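Local coordinates for protein probable dehydrogenase (Bordetella bronchiseptica, PDB 3MOI) that probably acts as an NAD(P)-dependent oxidoreductase of the GFO/IDH/MocA family, pairing a Rossmann-type nucleotide-binding fold with a sheet-rich C-terminal domain, at residues Thr122-Arg134 / Arg295-Cys307. Sequence-based numbering, arbitrary orientation.
Sequences TSRSHDPVVRTLR and RKQPHFGVMLVTC
Leu-133 of helix 128-134 and Val-305 of strand 302-307 lie where the two elements run almost parallel, their axes 3° apart and 11.2 Å away at closest approach, while loop residues 297-300 pass alongside Arg-124, Asp-127 and the first helical turn, the CA atoms of Asp-127 and Pro-298 being nearest in register. The pair is a worked example of a helix laid on a β-sheet. Met-303 CE sits 3.8 Å from Leu-133 CD1 and also touches CG2 of Val-130, one methyl meeting side chains about one helical turn apart. Further along, Leu-133 CD2 meets Val-305 CG2, and Leu-312 of the neighbouring strand 310-314 lies against both residues. At the helix start, Val-129 straddles the loop: chi1 -60° sets CG1 anti to the carbonyl carbon, 3.5 Å from Gln-297 CB, and leaves CG2 between the backbone N and that carbon, 3.4 Å from Pro-298 O. Gln-297 bends at chi2, -56°, which brings OE1 against the CB-CG-CD side of the Pro-128 ring, 3.4 Å from its CG. The neighbouring carboxylate of Asp-127 passes obliquely across Pro-298, with OD2 3.4 Å from His-299 N but too poorly angled for a hydrogen bond. Arg-124 NE makes a weak bond to this carboxylate; its stronger partner is Glu-247, salt-bridged through NH2. Arg-124 CD packs 3.7 Å from Phe-300 CD1, the two side chains crossing at about a right angle, and His-181 meets the Phe-300 ring edge-to-face. Between these segments no hydrogen bond forms, so they meet through apolar and van der Waals contact: the helix on the strand, and the turn and helix start on the loop leading into it, while the charged groups at the turn find partners within their own segment or elsewhere in the chain.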
ATOM      1  N   THR A 122      22.950   7.532  -7.852  1.00 42.50           N
ATOM      2  CA  THR A 122      22.497   6.133  -7.612  1.00 42.74           C
ATOM      3  C   THR A 122      21.226   6.094  -6.787  1.00 42.85           C
ATOM      4  O   THR A 122      21.224   5.707  -5.620  1.00 43.49           O
ATOM      5  CB  THR A 122      23.484   5.059  -7.225  1.00 43.03           C
ATOM      6  OG1 THR A 122      24.625   5.029  -8.101  1.00 44.63           O
ATOM      7  CG2 THR A 122      22.754   3.706  -7.451  1.00 42.24           C
ATOM      8  N   SER A 123      20.134   6.542  -7.396  1.00 41.64           N
ATOM      9  CA  SER A 123      18.903   6.240  -6.797  1.00 42.37           C
ATOM     10  C   SER A 123      18.402   4.869  -7.260  1.00 41.85           C
ATOM     11  O   SER A 123      18.859   4.274  -8.267  1.00 40.32           O
ATOM     12  CB  SER A 123      17.873   7.366  -7.005  1.00 42.99           C
ATOM     13  OG  SER A 123      17.319   7.357  -8.284  1.00 43.97           O
ATOM     14  N   ARG A 124      17.428   4.384  -6.516  1.00 40.92           N
ATOM     15  CA  ARG A 124      16.756   3.163  -6.905  1.00 40.34           C
ATOM     16  C   ARG A 124      15.963   3.477  -8.140  1.00 39.74           C
ATOM     17  O   ARG A 124      15.526   2.572  -8.796  1.00 39.56           O
ATOM     18  CB  ARG A 124      15.883   2.670  -5.779  1.00 40.77           C
ATOM     19  CG  ARG A 124      16.706   2.280  -4.542  1.00 43.37           C
ATOM     20  CD  ARG A 124      16.973   0.799  -4.506  1.00 47.99           C
ATOM     21  NE  ARG A 124      18.169   0.437  -5.282  1.00 53.25           N
ATOM     22  CZ  ARG A 124      19.327   0.060  -4.740  1.00 53.56           C
ATOM     23  NH1 ARG A 124      20.366  -0.266  -5.503  1.00 53.28           N
ATOM     24  NH2 ARG A 124      19.446  -0.001  -3.422  1.00 54.06           N
ATOM     25  N   SER A 125      15.778   4.757  -8.499  1.00 39.47           N
ATOM     26  CA  SER A 125      15.170   5.052  -9.808  1.00 39.64           C
ATOM     27  C   SER A 125      16.086   4.768 -11.002  1.00 38.16           C
ATOM     28  O   SER A 125      15.633   4.662 -12.152  1.00 38.24           O
ATOM     29  CB  SER A 125      14.568   6.462  -9.875  1.00 40.17           C
ATOM     30  OG  SER A 125      15.545   7.469  -9.959  1.00 44.59           O
ATOM     31  N   HIS A 126      17.375   4.610 -10.752  1.00 36.98           N
ATOM     32  CA  HIS A 126      18.235   4.063 -11.806  1.00 36.43           C
ATOM     33  C   HIS A 126      18.061   2.530 -11.982  1.00 35.38           C
ATOM     34  O   HIS A 126      18.512   1.990 -12.990  1.00 35.26           O
ATOM     35  CB  HIS A 126      19.705   4.369 -11.529  1.00 36.30           C
ATOM     36  CG  HIS A 126      20.018   5.806 -11.533  1.00 35.43           C
ATOM     37  ND1 HIS A 126      20.237   6.519 -12.694  1.00 36.98           N
ATOM     38  CD2 HIS A 126      20.134   6.686 -10.511  1.00 37.29           C
ATOM     39  CE1 HIS A 126      20.480   7.780 -12.383  1.00 36.00           C
ATOM     40  NE2 HIS A 126      20.412   7.909 -11.065  1.00 36.62           N
ATOM     41  N   ASP A 127      17.455   1.853 -11.000  1.00 34.91           N
ATOM     42  CA  ASP A 127      17.158   0.447 -11.129  1.00 35.37           C
ATOM     43  C   ASP A 127      16.519   0.210 -12.473  1.00 35.46           C
ATOM     44  O   ASP A 127      15.579   0.901 -12.819  1.00 35.85           O
ATOM     45  CB  ASP A 127      16.186  -0.057 -10.083  1.00 35.05           C
ATOM     46  CG  ASP A 127      16.797  -0.151  -8.703  1.00 37.47           C
ATOM     47  OD1 ASP A 127      17.995   0.181  -8.592  1.00 34.35           O
ATOM     48  OD2 ASP A 127      16.041  -0.488  -7.718  1.00 41.88           O
ATOM     49  N   PRO A 128      17.011  -0.778 -13.240  1.00 35.57           N
ATOM     50  CA  PRO A 128      16.365  -1.007 -14.547  1.00 35.75           C
ATOM     51  C   PRO A 128      14.916  -1.401 -14.451  1.00 34.85           C
ATOM     52  O   PRO A 128      14.180  -1.149 -15.368  1.00 36.10           O
ATOM     53  CB  PRO A 128      17.172  -2.179 -15.166  1.00 35.84           C
ATOM     54  CG  PRO A 128      18.481  -2.162 -14.447  1.00 36.02           C
ATOM     55  CD  PRO A 128      18.157  -1.669 -13.030  1.00 35.65           C
ATOM     56  N   VAL A 129      14.474  -2.022 -13.374  1.00 34.09           N
ATOM     57  CA  VAL A 129      13.040  -2.305 -13.300  1.00 33.71           C
ATOM     58  C   VAL A 129      12.211  -1.018 -13.350  1.00 33.79           C
ATOM     59  O   VAL A 129      11.172  -0.975 -14.020  1.00 33.28           O
ATOM     60  CB  VAL A 129      12.650  -3.196 -12.112  1.00 34.06           C
ATOM     61  CG1 VAL A 129      13.393  -4.573 -12.202  1.00 32.33           C
ATOM     62  CG2 VAL A 129      12.901  -2.495 -10.793  1.00 33.40           C
ATOM     63  N   VAL A 130      12.711   0.052 -12.723  1.00 34.03           N
ATOM     64  CA  VAL A 130      12.037   1.345 -12.749  1.00 33.70           C
ATOM     65  C   VAL A 130      12.122   1.983 -14.109  1.00 33.99           C
ATOM     66  O   VAL A 130      11.175   2.559 -14.611  1.00 34.19           O
ATOM     67  CB  VAL A 130      12.628   2.276 -11.717  1.00 34.36           C
ATOM     68  CG1 VAL A 130      12.055   3.657 -11.874  1.00 32.50           C
ATOM     69  CG2 VAL A 130      12.404   1.684 -10.268  1.00 33.21           C
ATOM     70  N   ARG A 131      13.253   1.878 -14.742  1.00 34.79           N
ATOM     71  CA  ARG A 131      13.358   2.356 -16.123  1.00 35.83           C
ATOM     72  C   ARG A 131      12.439   1.568 -17.016  1.00 34.36           C
ATOM     73  O   ARG A 131      11.788   2.119 -17.920  1.00 34.58           O
ATOM     74  CB  ARG A 131      14.780   2.197 -16.607  1.00 36.71           C
ATOM     75  CG  ARG A 131      15.075   2.684 -18.040  1.00 42.71           C
ATOM     76  CD  ARG A 131      16.621   2.786 -18.170  1.00 49.50           C
ATOM     77  NE  ARG A 131      17.107   2.286 -19.453  1.00 55.49           N
ATOM     78  CZ  ARG A 131      17.859   2.985 -20.310  1.00 59.68           C
ATOM     79  NH1 ARG A 131      18.228   4.253 -20.050  1.00 59.84           N
ATOM     80  NH2 ARG A 131      18.244   2.414 -21.449  1.00 59.32           N
ATOM     81  N   THR A 132      12.340   0.278 -16.745  1.00 33.84           N
ATOM     82  CA  THR A 132      11.438  -0.563 -17.539  1.00 33.71           C
ATOM     83  C   THR A 132      10.012  -0.165 -17.345  1.00 33.14           C
ATOM     84  O   THR A 132       9.296  -0.128 -18.331  1.00 35.07           O
ATOM     85  CB  THR A 132      11.590  -2.060 -17.265  1.00 34.23           C
ATOM     86  OG1 THR A 132      12.977  -2.391 -17.309  1.00 31.63           O
ATOM     87  CG2 THR A 132      10.818  -2.875 -18.313  1.00 32.41           C
ATOM     88  N   LEU A 133       9.609   0.132 -16.111  1.00 32.26           N
ATOM     89  CA  LEU A 133       8.241   0.574 -15.842  1.00 32.76           C
ATOM     90  C   LEU A 133       7.990   1.855 -16.612  1.00 34.05           C
ATOM     91  O   LEU A 133       6.942   1.987 -17.223  1.00 33.81           O
ATOM     92  CB  LEU A 133       7.922   0.760 -14.327  1.00 31.83           C
ATOM     93  CG  LEU A 133       7.818  -0.491 -13.399  1.00 30.89           C
ATOM     94  CD1 LEU A 133       8.085  -0.174 -11.901  1.00 27.06           C
ATOM     95  CD2 LEU A 133       6.500  -1.277 -13.484  1.00 29.77           C
ATOM     96  N   ARG A 134       8.960   2.785 -16.625  1.00 35.77           N
ATOM     97  CA  ARG A 134       8.804   4.027 -17.408  1.00 37.06           C
ATOM     98  C   ARG A 134       8.592   3.677 -18.885  1.00 36.96           C
ATOM     99  O   ARG A 134       7.599   4.088 -19.511  1.00 36.31           O
ATOM    100  CB  ARG A 134       9.989   5.014 -17.238  1.00 37.34           C
ATOM    101  CG  ARG A 134       9.898   6.259 -18.127  1.00 40.15           C
ATOM    102  CD  ARG A 134      11.255   7.143 -18.149  1.00 47.15           C
ATOM    103  NE  ARG A 134      11.019   8.342 -17.326  1.00 52.73           N
ATOM    104  CZ  ARG A 134      11.016   9.628 -17.689  1.00 54.03           C
ATOM    105  NH1 ARG A 134      11.399  10.067 -18.902  1.00 51.87           N
ATOM    106  NH2 ARG A 134      10.663  10.505 -16.732  1.00 58.71           N
ATOM    107  N   ARG A 295      23.399 -12.380  -9.776  1.00 54.62           N
ATOM    108  CA  ARG A 295      22.275 -11.697  -9.141  1.00 53.40           C
ATOM    109  C   ARG A 295      21.129 -11.317 -10.097  1.00 51.19           C
ATOM    110  O   ARG A 295      21.284 -11.262 -11.322  1.00 49.60           O
ATOM    111  CB  ARG A 295      22.785 -10.462  -8.379  1.00 54.31           C
ATOM    112  CG  ARG A 295      23.051  -9.211  -9.218  1.00 55.34           C
ATOM    113  CD  ARG A 295      24.042  -8.238  -8.524  1.00 57.17           C
ATOM    114  NE  ARG A 295      23.377  -7.048  -8.024  1.00 57.45           N
ATOM    115  CZ  ARG A 295      23.549  -5.795  -8.473  1.00 59.95           C
ATOM    116  NH1 ARG A 295      24.429  -5.489  -9.444  1.00 60.79           N
ATOM    117  NH2 ARG A 295      22.842  -4.808  -7.911  1.00 59.35           N
ATOM    118  N   LYS A 296      19.967 -11.061  -9.502  1.00 49.11           N
ATOM    119  CA  LYS A 296      18.772 -10.699 -10.254  1.00 47.98           C
ATOM    120  C   LYS A 296      18.552  -9.148 -10.200  1.00 46.31           C
ATOM    121  O   LYS A 296      19.442  -8.406  -9.778  1.00 44.80           O
ATOM    122  CB  LYS A 296      17.553 -11.495  -9.714  1.00 49.19           C
ATOM    123  CG  LYS A 296      17.420 -12.988 -10.145  1.00 49.29           C
ATOM    124  CD  LYS A 296      18.504 -13.855  -9.533  1.00 51.36           C
ATOM    125  CE  LYS A 296      18.240 -15.346  -9.759  1.00 52.42           C
ATOM    126  NZ  LYS A 296      17.372 -15.923  -8.662  1.00 50.91           N
ATOM    127  N   GLN A 297      17.384  -8.656 -10.638  1.00 44.78           N
ATOM    128  CA  GLN A 297      17.128  -7.211 -10.688  1.00 43.45           C
ATOM    129  C   GLN A 297      16.944  -6.580  -9.309  1.00 42.52           C
ATOM    130  O   GLN A 297      16.255  -7.102  -8.477  1.00 42.17           O
ATOM    131  CB  GLN A 297      15.907  -6.880 -11.513  1.00 42.97           C
ATOM    132  CG  GLN A 297      16.068  -7.018 -12.969  1.00 42.79           C
ATOM    133  CD  GLN A 297      17.208  -6.206 -13.530  1.00 43.89           C
ATOM    134  OE1 GLN A 297      17.535  -5.120 -13.031  1.00 40.85           O
ATOM    135  NE2 GLN A 297      17.842  -6.745 -14.588  1.00 41.09           N
ATOM    136  N   PRO A 298      17.560  -5.427  -9.079  1.00 41.74           N
ATOM    137  CA  PRO A 298      17.361  -4.694  -7.839  1.00 41.31           C
ATOM    138  C   PRO A 298      16.002  -4.046  -7.811  1.00 40.08           C
ATOM    139  O   PRO A 298      15.378  -3.890  -8.866  1.00 40.71           O
ATOM    140  CB  PRO A 298      18.448  -3.616  -7.903  1.00 41.42           C
ATOM    141  CG  PRO A 298      19.430  -4.170  -8.820  1.00 42.59           C
ATOM    142  CD  PRO A 298      18.627  -4.829  -9.873  1.00 41.38           C
ATOM    143  N   HIS A 299      15.559  -3.648  -6.629  1.00 38.78           N
ATOM    144  CA  HIS A 299      14.149  -3.178  -6.438  1.00 38.12           C
ATOM    145  C   HIS A 299      14.044  -2.391  -5.129  1.00 37.01           C
ATOM    146  O   HIS A 299      14.939  -2.468  -4.299  1.00 36.85           O
ATOM    147  CB  HIS A 299      13.179  -4.370  -6.401  1.00 37.18           C
ATOM    148  CG  HIS A 299      13.149  -5.081  -5.084  1.00 37.85           C
ATOM    149  ND1 HIS A 299      12.127  -4.915  -4.172  1.00 41.21           N
ATOM    150  CD2 HIS A 299      14.007  -5.970  -4.524  1.00 38.33           C
ATOM    151  CE1 HIS A 299      12.364  -5.667  -3.106  1.00 40.90           C
ATOM    152  NE2 HIS A 299      13.490  -6.329  -3.299  1.00 38.78           N
ATOM    153  N   PHE A 300      12.978  -1.651  -4.917  1.00 36.34           N
ATOM    154  CA  PHE A 300      12.831  -0.990  -3.614  1.00 36.66           C
ATOM    155  C   PHE A 300      11.422  -1.188  -3.080  1.00 36.42           C
ATOM    156  O   PHE A 300      10.474  -0.485  -3.455  1.00 37.39           O
ATOM    157  CB  PHE A 300      13.165   0.500  -3.744  1.00 36.51           C
ATOM    158  CG  PHE A 300      13.408   1.173  -2.441  1.00 36.11           C
ATOM    159  CD1 PHE A 300      14.554   0.925  -1.743  1.00 34.18           C
ATOM    160  CD2 PHE A 300      12.503   2.095  -1.942  1.00 38.85           C
ATOM    161  CE1 PHE A 300      14.821   1.543  -0.539  1.00 36.84           C
ATOM    162  CE2 PHE A 300      12.735   2.721  -0.723  1.00 42.09           C
ATOM    163  CZ  PHE A 300      13.917   2.433  -0.007  1.00 42.06           C
ATOM    164  N   GLY A 301      11.268  -2.159  -2.210  1.00 36.57           N
ATOM    165  CA  GLY A 301       9.924  -2.591  -1.795  1.00 35.75           C
ATOM    166  C   GLY A 301       9.186  -3.012  -3.050  1.00 34.92           C
ATOM    167  O   GLY A 301       9.810  -3.372  -4.076  1.00 34.91           O
ATOM    168  N   VAL A 302       7.870  -2.913  -2.998  1.00 33.72           N
ATOM    169  CA  VAL A 302       7.082  -3.198  -4.151  1.00 33.45           C
ATOM    170  C   VAL A 302       6.432  -1.967  -4.695  1.00 33.63           C
ATOM    171  O   VAL A 302       6.173  -1.033  -3.989  1.00 34.53           O
ATOM    172  CB  VAL A 302       6.025  -4.307  -3.922  1.00 33.83           C
ATOM    173  CG1 VAL A 302       6.372  -5.227  -2.689  1.00 32.11           C
ATOM    174  CG2 VAL A 302       4.657  -3.758  -3.965  1.00 33.04           C
ATOM    175  N   MET A 303       6.170  -1.978  -5.987  1.00 34.61           N
ATOM    176  CA  MET A 303       5.704  -0.822  -6.682  1.00 34.98           C
ATOM    177  C   MET A 303       4.672  -1.295  -7.685  1.00 34.94           C
ATOM    178  O   MET A 303       5.039  -1.938  -8.657  1.00 35.62           O
ATOM    179  CB  MET A 303       6.902  -0.145  -7.363  1.00 35.48           C
ATOM    180  CG  MET A 303       7.879   0.588  -6.348  1.00 37.69           C
ATOM    181  SD  MET A 303       9.246   1.624  -7.032  1.00 34.95           S
ATOM    182  CE  MET A 303       8.675   1.718  -8.648  1.00 32.13           C
ATOM    183  N   LEU A 304       3.396  -0.990  -7.422  1.00 34.46           N
ATOM    184  CA  LEU A 304       2.255  -1.412  -8.229  1.00 35.01           C
ATOM    185  C   LEU A 304       1.603  -0.258  -9.017  1.00 34.57           C
ATOM    186  O   LEU A 304       0.974   0.627  -8.438  1.00 34.74           O
ATOM    187  CB  LEU A 304       1.182  -2.077  -7.300  1.00 35.86           C
ATOM    188  CG  LEU A 304       1.583  -3.422  -6.627  1.00 35.41           C
ATOM    189  CD1 LEU A 304       0.962  -3.723  -5.278  1.00 30.42           C
ATOM    190  CD2 LEU A 304       1.276  -4.550  -7.585  1.00 36.79           C
ATOM    191  N   VAL A 305       1.724  -0.272 -10.336  1.00 34.11           N
ATOM    192  CA  VAL A 305       1.311   0.894 -11.126  1.00 32.90           C
ATOM    193  C   VAL A 305       0.035   0.533 -11.768  1.00 33.77           C
ATOM    194  O   VAL A 305       0.028  -0.369 -12.567  1.00 34.99           O
ATOM    195  CB  VAL A 305       2.330   1.178 -12.218  1.00 31.85           C
ATOM    196  CG1 VAL A 305       1.929   2.356 -13.069  1.00 25.03           C
ATOM    197  CG2 VAL A 305       3.675   1.314 -11.584  1.00 31.00           C
ATOM    198  N   THR A 306      -1.062   1.188 -11.454  1.00 33.65           N
ATOM    199  CA  THR A 306      -2.250   0.724 -12.067  1.00 34.03           C
ATOM    200  C   THR A 306      -2.675   1.651 -13.213  1.00 35.56           C
ATOM    201  O   THR A 306      -2.983   2.837 -13.048  1.00 35.47           O
ATOM    202  CB  THR A 306      -3.369   0.270 -11.001  1.00 34.19           C
ATOM    203  OG1 THR A 306      -4.575   0.999 -11.141  1.00 35.48           O
ATOM    204  CG2 THR A 306      -2.904   0.258  -9.659  1.00 30.18           C
ATOM    205  N   CYS A 307      -2.603   1.101 -14.422  1.00 37.05           N
ATOM    206  CA  CYS A 307      -3.000   1.818 -15.611  1.00 37.43           C
ATOM    207  C   CYS A 307      -4.344   1.353 -16.139  1.00 38.50           C
ATOM    208  O   CYS A 307      -4.887   0.400 -15.657  1.00 39.17           O
ATOM    209  CB  CYS A 307      -1.939   1.679 -16.668  1.00 37.34           C
ATOM    210  SG  CYS A 307      -0.271   1.814 -16.035  1.00 34.56           S
TER